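Local coordinates for fatty acid-binding protein homolog 8 (Caenorhabditis elegans, PDB 6C1Z), which carries unsaturated fatty acids such as oleic acid from the lysosome to the nucleus, where it activates transcription of longevity genes, at residues A[8-21]-A[34-48]. Residues are numbered along the deposited sequence; the frame is centred on the assembly and turned at random.
Sequences FIGRWKLVHSENFE and RKAASLTSPTLEIKL. With SO4 (sulfate ion), chain C.
W12 and L44 face each other as an antiparallel hydrogen-bonded pair, and their side chains turn to the buried face of the sheet with I46. The bond from L44 N to W12 O is short and fairly straight (2.8 Å, 163°). The indole lies with its edge against L44 O and gives its N-H, in the ring plane, to F8 O (3.0 Å from NE1), which satisfies a buried polar atom and holds the ring's orientation. I46, branched at CB, fills the corner beside it: its CB, CG2 and CD1 pack against F8 O from one side, and L120 covers the same face. G10 suits the strand's start because, at its backbone angles, any CB would jam against the preceding carbonyl oxygen. These are the first two strands of the fatty acid-binding protein beta-barrel, joined through the helix-turn-helix lid; beyond L14 they part and the contact continues between the two helices. L14, with CG anti to its N (chi1 -174°), brings CD2 to 3.7 Å from P42 CD. In the lid, F20 brings its ring edge to S38 CA (3.8 Å from CD2).

The outward face is looser and polar. R11 meets E45 in a long salt bridge (NH1 to OE2, 3.6 Å), its guanidinium plane turned 68° from the carboxylate, while its NE pairs with E138. K13 folds back at chi2 to give NZ to T43 OG1 at 2.8 Å. Replacing K13 with alanine removes the amine and the CD and CE methylenes lying against T43, and would probably leave OG1 without this donor. Farther out, a water bridges E21 OE2 and R34 NE while R34 NH1 bonds V29 O, and a sulfate, probably from the crystallisation liquor, accepts bonds from S17 OG and backbone N of F20 and E21.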
ATOM      1  N   PHE A   8       2.934   4.748 -13.415  1.00 20.29           N
ATOM      2  CA  PHE A   8       3.170   4.636 -11.990  1.00 19.57           C
ATOM      3  C   PHE A   8       4.645   4.486 -11.661  1.00 19.70           C
ATOM      4  O   PHE A   8       5.022   4.646 -10.482  1.00 21.78           O
ATOM      5  CB  PHE A   8       2.432   3.409 -11.448  1.00 18.64           C
ATOM      6  CG  PHE A   8       0.933   3.561 -11.377  1.00 18.13           C
ATOM      7  CD1 PHE A   8       0.136   3.387 -12.519  1.00 19.12           C
ATOM      8  CD2 PHE A   8       0.315   3.880 -10.198  1.00 18.61           C
ATOM      9  CE1 PHE A   8      -1.238   3.506 -12.442  1.00 20.41           C
ATOM     10  CE2 PHE A   8      -1.067   3.993 -10.114  1.00 20.06           C
ATOM     11  CZ  PHE A   8      -1.850   3.820 -11.263  1.00 20.91           C
ATOM     12  N   ILE A   9       5.468   4.123 -12.636  1.00 21.81           N
ATOM     13  CA  ILE A   9       6.857   3.778 -12.346  1.00 22.98           C
ATOM     14  C   ILE A   9       7.630   5.029 -11.947  1.00 23.43           C
ATOM     15  O   ILE A   9       7.585   6.062 -12.627  1.00 26.88           O
ATOM     16  CB  ILE A   9       7.483   3.077 -13.555  1.00 23.53           C
ATOM     17  CG1 ILE A   9       6.866   1.692 -13.700  1.00 24.03           C
ATOM     18  CG2 ILE A   9       9.010   3.001 -13.413  1.00 26.58           C
ATOM     19  CD1 ILE A   9       7.167   1.010 -14.981  1.00 25.88           C
ATOM     20  N   GLY A  10       8.325   4.948 -10.821  1.00 22.94           N
ATOM     21  CA  GLY A  10       9.178   6.028 -10.361  1.00 24.61           C
ATOM     22  C   GLY A  10       9.203   6.060  -8.852  1.00 22.93           C
ATOM     23  O   GLY A  10       8.824   5.102  -8.197  1.00 22.57           O
ATOM     24  N   ARG A  11       9.630   7.196  -8.316  1.00 25.68           N
ATOM     25  CA  ARG A  11       9.786   7.404  -6.891  1.00 24.38           C
ATOM     26  C   ARG A  11       8.867   8.540  -6.464  1.00 26.29           C
ATOM     27  O   ARG A  11       8.796   9.572  -7.134  1.00 29.01           O
ATOM     28  CB  ARG A  11      11.263   7.704  -6.547  1.00 31.55           C
ATOM     29  CG  ARG A  11      12.156   6.440  -6.542  1.00 31.07           C
ATOM     30  CD  ARG A  11      13.660   6.715  -6.559  1.00 36.50           C
ATOM     31  NE  ARG A  11      14.121   7.376  -5.340  1.00 40.16           N
ATOM     32  CZ  ARG A  11      14.460   6.749  -4.219  1.00 36.68           C
ATOM     33  NH1 ARG A  11      14.395   5.427  -4.131  1.00 40.96           N
ATOM     34  NH2 ARG A  11      14.852   7.462  -3.169  1.00 33.08           N
ATOM     35  N   TRP A  12       8.191   8.359  -5.332  1.00 23.65           N
ATOM     36  CA  TRP A  12       7.084   9.193  -4.895  1.00 22.91           C
ATOM     37  C   TRP A  12       7.264   9.512  -3.414  1.00 25.98           C
ATOM     38  O   TRP A  12       7.631   8.631  -2.628  1.00 30.43           O
ATOM     39  CB  TRP A  12       5.767   8.421  -5.104  1.00 23.84           C
ATOM     40  CG  TRP A  12       5.469   7.996  -6.517  1.00 20.90           C
ATOM     41  CD1 TRP A  12       5.786   6.794  -7.101  1.00 22.45           C
ATOM     42  CD2 TRP A  12       4.776   8.757  -7.522  1.00 21.53           C
ATOM     43  NE1 TRP A  12       5.343   6.768  -8.404  1.00 22.63           N
ATOM     44  CE2 TRP A  12       4.724   7.962  -8.682  1.00 21.57           C
ATOM     45  CE3 TRP A  12       4.202  10.050  -7.563  1.00 22.58           C
ATOM     46  CZ2 TRP A  12       4.092   8.385  -9.843  1.00 24.16           C
ATOM     47  CZ3 TRP A  12       3.592  10.456  -8.712  1.00 24.53           C
ATOM     48  CH2 TRP A  12       3.550   9.638  -9.836  1.00 23.54           C
ATOM     49  N   LYS A  13       7.020  10.769  -3.034  1.00 24.12           N
ATOM     50  CA  LYS A  13       7.251  11.262  -1.676  1.00 24.10           C
ATOM     51  C   LYS A  13       5.909  11.617  -1.039  1.00 26.59           C
ATOM     52  O   LYS A  13       5.105  12.334  -1.645  1.00 25.50           O
ATOM     53  CB  LYS A  13       8.156  12.498  -1.698  1.00 27.68           C
ATOM     54  CG  LYS A  13       9.561  12.237  -2.205  1.00 34.88           C
ATOM     55  CD  LYS A  13      10.402  11.508  -1.194  1.00 53.56           C
ATOM     56  CE  LYS A  13      11.818  11.353  -1.703  1.00 42.55           C
ATOM     57  NZ  LYS A  13      12.761  10.873  -0.653  1.00 58.57           N
ATOM     58  N   LEU A  14       5.658  11.120   0.181  1.00 24.47           N
ATOM     59  CA  LEU A  14       4.384  11.415   0.837  1.00 25.72           C
ATOM     60  C   LEU A  14       4.274  12.906   1.152  1.00 26.33           C
ATOM     61  O   LEU A  14       5.173  13.477   1.769  1.00 29.58           O
ATOM     62  CB  LEU A  14       4.265  10.611   2.132  1.00 26.10           C
ATOM     63  CG  LEU A  14       2.911  10.734   2.835  1.00 25.62           C
ATOM     64  CD1 LEU A  14       1.841   9.953   2.119  1.00 23.99           C
ATOM     65  CD2 LEU A  14       2.989  10.310   4.286  1.00 28.57           C
ATOM     66  N   VAL A  15       3.167  13.527   0.745  1.00 26.69           N
ATOM     67  CA  VAL A  15       2.878  14.915   1.080  1.00 29.54           C
ATOM     68  C   VAL A  15       1.613  15.098   1.911  1.00 28.35           C
ATOM     69  O   VAL A  15       1.434  16.172   2.501  1.00 30.99           O
ATOM     70  CB  VAL A  15       2.837  15.813  -0.175  1.00 31.66           C
ATOM     71  CG1 VAL A  15       4.194  15.831  -0.836  1.00 32.35           C
ATOM     72  CG2 VAL A  15       1.778  15.339  -1.146  1.00 32.25           C
ATOM     73  N   HIS A  16       0.704  14.132   1.977  1.00 25.51           N
ATOM     74  CA  HIS A  16      -0.479  14.284   2.815  1.00 29.23           C
ATOM     75  C   HIS A  16      -0.964  12.912   3.256  1.00 23.16           C
ATOM     76  O   HIS A  16      -0.867  11.948   2.506  1.00 23.23           O
ATOM     77  CB  HIS A  16      -1.623  14.999   2.080  1.00 32.62           C
ATOM     78  CG  HIS A  16      -2.907  15.013   2.847  1.00 55.00           C
ATOM     79  ND1 HIS A  16      -3.154  15.904   3.871  1.00 62.76           N
ATOM     80  CD2 HIS A  16      -4.008  14.230   2.756  1.00 56.90           C
ATOM     81  CE1 HIS A  16      -4.358  15.676   4.366  1.00 62.95           C
ATOM     82  NE2 HIS A  16      -4.896  14.666   3.708  1.00 73.72           N
ATOM     83  N   SER A  17      -1.522  12.853   4.465  1.00 25.61           N
ATOM     84  CA  SER A  17      -2.062  11.620   5.011  1.00 21.46           C
ATOM     85  C   SER A  17      -3.258  11.939   5.896  1.00 22.99           C
ATOM     86  O   SER A  17      -3.271  12.942   6.611  1.00 27.59           O
ATOM     87  CB  SER A  17      -1.003  10.851   5.815  1.00 25.96           C
ATOM     88  OG  SER A  17      -1.513   9.619   6.281  1.00 23.76           O
ATOM     89  N   GLU A  18      -4.254  11.045   5.845  1.00 24.13           N
ATOM     90  CA  GLU A  18      -5.482  11.155   6.614  1.00 23.87           C
ATOM     91  C   GLU A  18      -5.827   9.762   7.123  1.00 23.24           C
ATOM     92  O   GLU A  18      -5.870   8.815   6.337  1.00 23.10           O
ATOM     93  CB  GLU A  18      -6.616  11.669   5.703  1.00 29.82           C
ATOM     94  CG  GLU A  18      -7.651  12.550   6.354  1.00 57.93           C
ATOM     95  CD  GLU A  18      -8.773  12.921   5.389  1.00 48.14           C
ATOM     96  OE1 GLU A  18      -9.036  12.139   4.451  1.00 41.64           O
ATOM     97  OE2 GLU A  18      -9.384  13.994   5.567  1.00 74.12           O
ATOM     98  N   ASN A  19      -6.056   9.633   8.431  1.00 25.88           N
ATOM     99  CA  ASN A  19      -6.549   8.396   9.040  1.00 24.07           C
ATOM    100  C   ASN A  19      -5.557   7.233   8.962  1.00 22.95           C
ATOM    101  O   ASN A  19      -5.952   6.065   9.122  1.00 23.98           O
ATOM    102  CB  ASN A  19      -7.909   7.979   8.461  1.00 25.78           C
ATOM    103  CG  ASN A  19      -9.049   8.757   9.043  1.00 37.97           C
ATOM    104  OD1 ASN A  19      -8.870   9.589   9.929  1.00 42.07           O
ATOM    105  ND2 ASN A  19     -10.244   8.498   8.538  1.00 44.75           N
ATOM    106  N   PHE A  20      -4.263   7.473   8.749  1.00 22.55           N
ATOM    107  CA  PHE A  20      -3.334   6.343   8.683  1.00 21.97           C
ATOM    108  C   PHE A  20      -3.181   5.660  10.037  1.00 22.08           C
ATOM    109  O   PHE A  20      -3.243   4.427  10.123  1.00 20.87           O
ATOM    110  CB  PHE A  20      -1.976   6.775   8.121  1.00 22.28           C
ATOM    111  CG  PHE A  20      -0.999   5.643   7.930  1.00 24.29           C
ATOM    112  CD1 PHE A  20      -1.368   4.465   7.292  1.00 26.14           C
ATOM    113  CD2 PHE A  20       0.297   5.762   8.368  1.00 25.23           C
ATOM    114  CE1 PHE A  20      -0.458   3.444   7.094  1.00 22.81           C
ATOM    115  CE2 PHE A  20       1.210   4.735   8.179  1.00 26.28           C
ATOM    116  CZ  PHE A  20       0.826   3.578   7.546  1.00 25.31           C
ATOM    117  N   GLU A  21      -2.952   6.433  11.106  1.00 23.80           N
ATOM    118  CA  GLU A  21      -2.833   5.832  12.428  1.00 23.80           C
ATOM    119  C   GLU A  21      -4.105   5.079  12.801  1.00 25.10           C
ATOM    120  O   GLU A  21      -4.039   3.990  13.387  1.00 24.75           O
ATOM    121  CB  GLU A  21      -2.496   6.912  13.462  1.00 26.77           C
ATOM    122  CG  GLU A  21      -2.244   6.379  14.871  1.00 26.97           C
ATOM    123  CD  GLU A  21      -1.823   7.453  15.869  1.00 33.28           C
ATOM    124  OE1 GLU A  21      -1.434   8.561  15.442  1.00 36.88           O
ATOM    125  OE2 GLU A  21      -1.881   7.181  17.084  1.00 40.41           O
ATOM    126  N   ARG A  34       2.102   2.046  15.719  1.00 29.11           N
ATOM    127  CA  ARG A  34       1.272   2.833  14.819  1.00 26.76           C
ATOM    128  C   ARG A  34       1.590   4.320  14.917  1.00 26.10           C
ATOM    129  O   ARG A  34       1.519   5.031  13.908  1.00 27.77           O
ATOM    130  CB  ARG A  34      -0.223   2.533  15.014  1.00 27.90           C
ATOM    131  CG  ARG A  34      -0.857   2.969  16.330  1.00 27.88           C
ATOM    132  CD  ARG A  34      -2.330   2.575  16.346  1.00 27.90           C
ATOM    133  NE  ARG A  34      -3.041   3.031  17.536  1.00 30.49           N
ATOM    134  CZ  ARG A  34      -3.355   2.262  18.579  1.00 33.20           C
ATOM    135  NH1 ARG A  34      -3.030   0.976  18.598  1.00 36.56           N
ATOM    136  NH2 ARG A  34      -4.010   2.775  19.622  1.00 36.60           N
ATOM    137  N   LYS A  35       1.905   4.808  16.120  1.00 31.63           N
ATOM    138  CA  LYS A  35       2.357   6.190  16.281  1.00 34.72           C
ATOM    139  C   LYS A  35       3.634   6.444  15.485  1.00 33.71           C
ATOM    140  O   LYS A  35       3.719   7.404  14.710  1.00 35.14           O
ATOM    141  CB  LYS A  35       2.571   6.474  17.771  1.00 36.91           C
ATOM    142  CG  LYS A  35       3.241   7.800  18.109  1.00 73.57           C
ATOM    143  CD  LYS A  35       2.279   8.971  18.013  1.00 71.43           C
ATOM    144  CE  LYS A  35       2.873  10.218  18.653  1.00 64.06           C
ATOM    145  NZ  LYS A  35       3.084  10.061  20.126  1.00 76.49           N
ATOM    146  N   ALA A  36       4.637   5.582  15.655  1.00 34.86           N
ATOM    147  CA  ALA A  36       5.903   5.759  14.946  1.00 32.60           C
ATOM    148  C   ALA A  36       5.709   5.661  13.438  1.00 35.32           C
ATOM    149  O   ALA A  36       6.280   6.451  12.673  1.00 32.35           O
ATOM    150  CB  ALA A  36       6.893   4.694  15.402  1.00 35.71           C
ATOM    151  N   ALA A  37       4.918   4.686  12.982  1.00 28.28           N
ATOM    152  CA  ALA A  37       4.744   4.500  11.558  1.00 28.07           C
ATOM    153  C   ALA A  37       4.044   5.694  10.934  1.00 26.93           C
ATOM    154  O   ALA A  37       4.343   6.057   9.791  1.00 30.39           O
ATOM    155  CB  ALA A  37       3.943   3.230  11.282  1.00 30.60           C
ATOM    156  N   SER A  38       3.113   6.317  11.666  1.00 29.63           N
ATOM    157  CA  SER A  38       2.353   7.430  11.112  1.00 30.20           C
ATOM    158  C   SER A  38       3.131   8.739  11.131  1.00 29.57           C
ATOM    159  O   SER A  38       2.765   9.676  10.413  1.00 37.62           O
ATOM    160  CB  SER A  38       1.021   7.590  11.860  1.00 36.65           C
ATOM    161  OG  SER A  38       1.217   8.008  13.194  1.00 48.56           O
ATOM    162  N   LEU A  39       4.208   8.827  11.913  1.00 31.42           N
ATOM    163  CA  LEU A  39       5.005  10.044  11.927  1.00 35.25           C
ATOM    164  C   LEU A  39       5.920  10.170  10.717  1.00 32.43           C
ATOM    165  O   LEU A  39       6.338  11.289  10.394  1.00 42.24           O
ATOM    166  CB  LEU A  39       5.830  10.129  13.211  1.00 38.91           C
ATOM    167  CG  LEU A  39       5.068  10.619  14.437  1.00 50.29           C
ATOM    168  CD1 LEU A  39       5.921  10.423  15.667  1.00 52.01           C
ATOM    169  CD2 LEU A  39       4.686  12.084  14.278  1.00 55.03           C
ATOM    170  N   THR A  40       6.248   9.074  10.041  1.00 42.75           N
ATOM    171  CA  THR A  40       7.183   9.154   8.930  1.00 40.08           C
ATOM    172  C   THR A  40       6.499   9.685   7.674  1.00 35.70           C
ATOM    173  O   THR A  40       5.270   9.681   7.549  1.00 40.03           O
ATOM    174  CB  THR A  40       7.745   7.780   8.591  1.00 39.18           C
ATOM    175  OG1 THR A  40       6.685   6.944   8.112  1.00 38.60           O
ATOM    176  CG2 THR A  40       8.412   7.145   9.802  1.00 44.10           C
ATOM    177  N   SER A  41       7.325  10.142   6.728  1.00 36.13           N
ATOM    178  CA  SER A  41       6.883  10.529   5.389  1.00 35.34           C
ATOM    179  C   SER A  41       7.654   9.645   4.415  1.00 33.43           C
ATOM    180  O   SER A  41       8.731  10.033   3.934  1.00 32.85           O
ATOM    181  CB  SER A  41       7.137  12.012   5.123  1.00 37.55           C
ATOM    182  OG  SER A  41       6.308  12.812   5.952  1.00 44.01           O
ATOM    183  N   PRO A  42       7.141   8.456   4.107  1.00 28.03           N
ATOM    184  CA  PRO A  42       7.926   7.470   3.358  1.00 25.80           C
ATOM    185  C   PRO A  42       8.100   7.869   1.906  1.00 26.07           C
ATOM    186  O   PRO A  42       7.411   8.745   1.376  1.00 29.54           O
ATOM    187  CB  PRO A  42       7.100   6.187   3.474  1.00 28.14           C
ATOM    188  CG  PRO A  42       5.737   6.622   3.800  1.00 43.02           C
ATOM    189  CD  PRO A  42       5.847   7.903   4.549  1.00 30.67           C
ATOM    190  N   THR A  43       9.055   7.197   1.266  1.00 23.90           N
ATOM    191  CA  THR A  43       9.243   7.248  -0.172  1.00 25.75           C
ATOM    192  C   THR A  43       8.774   5.925  -0.752  1.00 24.38           C
ATOM    193  O   THR A  43       9.187   4.854  -0.293  1.00 23.69           O
ATOM    194  CB  THR A  43      10.718   7.462  -0.491  1.00 28.79           C
ATOM    195  OG1 THR A  43      11.112   8.725   0.039  1.00 32.76           O
ATOM    196  CG2 THR A  43      10.956   7.451  -1.989  1.00 31.33           C
ATOM    197  N   LEU A  44       7.914   5.999  -1.754  1.00 23.28           N
ATOM    198  CA  LEU A  44       7.380   4.820  -2.407  1.00 21.78           C
ATOM    199  C   LEU A  44       8.038   4.714  -3.770  1.00 20.38           C
ATOM    200  O   LEU A  44       7.946   5.634  -4.582  1.00 23.88           O
ATOM    201  CB  LEU A  44       5.860   4.929  -2.538  1.00 24.83           C
ATOM    202  CG  LEU A  44       5.141   3.942  -3.472  1.00 25.65           C
ATOM    203  CD1 LEU A  44       5.359   2.513  -3.051  1.00 25.98           C
ATOM    204  CD2 LEU A  44       3.646   4.259  -3.542  1.00 29.49           C
ATOM    205  N   GLU A  45       8.728   3.613  -4.009  1.00 21.35           N
ATOM    206  CA  GLU A  45       9.362   3.346  -5.283  1.00 21.31           C
ATOM    207  C   GLU A  45       8.582   2.238  -5.959  1.00 21.79           C
ATOM    208  O   GLU A  45       8.375   1.172  -5.365  1.00 21.33           O
ATOM    209  CB  GLU A  45      10.803   2.904  -5.053  1.00 25.36           C
ATOM    210  CG  GLU A  45      11.517   2.296  -6.232  1.00 29.89           C
ATOM    211  CD  GLU A  45      12.895   1.820  -5.851  1.00 60.46           C
ATOM    212  OE1 GLU A  45      13.019   0.748  -5.202  1.00 43.53           O
ATOM    213  OE2 GLU A  45      13.851   2.548  -6.170  1.00 51.34           O
ATOM    214  N   ILE A  46       8.169   2.491  -7.197  1.00 20.10           N
ATOM    215  CA  ILE A  46       7.447   1.517  -8.006  1.00 19.19           C
ATOM    216  C   ILE A  46       8.328   1.215  -9.203  1.00 19.58           C
ATOM    217  O   ILE A  46       8.732   2.131  -9.940  1.00 20.70           O
ATOM    218  CB  ILE A  46       6.078   2.051  -8.451  1.00 20.97           C
ATOM    219  CG1 ILE A  46       5.160   2.215  -7.250  1.00 20.71           C
ATOM    220  CG2 ILE A  46       5.441   1.125  -9.493  1.00 20.89           C
ATOM    221  CD1 ILE A  46       3.861   2.962  -7.575  1.00 22.57           C
ATOM    222  N   LYS A  47       8.639  -0.062  -9.407  1.00 20.98           N
ATOM    223  CA  LYS A  47       9.428  -0.484 -10.547  1.00 21.79           C
ATOM    224  C   LYS A  47       8.864  -1.793 -11.078  1.00 22.34           C
ATOM    225  O   LYS A  47       8.112  -2.486 -10.385  1.00 22.90           O
ATOM    226  CB  LYS A  47      10.932  -0.582 -10.202  1.00 29.23           C
ATOM    227  CG  LYS A  47      11.276  -1.481  -9.030  1.00 33.75           C
ATOM    228  CD  LYS A  47      12.659  -1.156  -8.410  1.00 33.81           C
ATOM    229  CE  LYS A  47      13.762  -1.103  -9.446  1.00 57.77           C
ATOM    230  NZ  LYS A  47      15.116  -0.913  -8.820  1.00 79.36           N
ATOM    231  N   LEU A  48       9.185  -2.093 -12.326  1.00 24.16           N
ATOM    232  CA  LEU A  48       8.755  -3.310 -12.995  1.00 24.94           C
ATOM    233  C   LEU A  48       9.992  -4.032 -13.508  1.00 27.86           C
ATOM    234  O   LEU A  48      10.746  -3.483 -14.323  1.00 30.68           O
ATOM    235  CB  LEU A  48       7.808  -2.967 -14.147  1.00 26.03           C
ATOM    236  CG  LEU A  48       7.355  -4.134 -15.019  1.00 27.73           C
ATOM    237  CD1 LEU A  48       6.657  -5.206 -14.188  1.00 27.92           C
ATOM    238  CD2 LEU A  48       6.444  -3.634 -16.135  1.00 30.33           C
TER
HETATM  239  S   SO4 C 202      -2.348  10.356   9.899  1.00 27.80           S
HETATM  240  O1  SO4 C 202      -0.916  10.598   9.758  1.00 30.41           O
HETATM  241  O2  SO4 C 202      -2.857   9.987   8.574  1.00 24.11           O
HETATM  242  O3  SO4 C 202      -2.595   9.325  10.889  1.00 29.31           O
HETATM  243  O4  SO4 C 202      -2.952  11.625  10.317  1.00 32.15           O
HETATM  244  O   HOH W   1      -3.967   5.701  17.759  1.00 34.54           O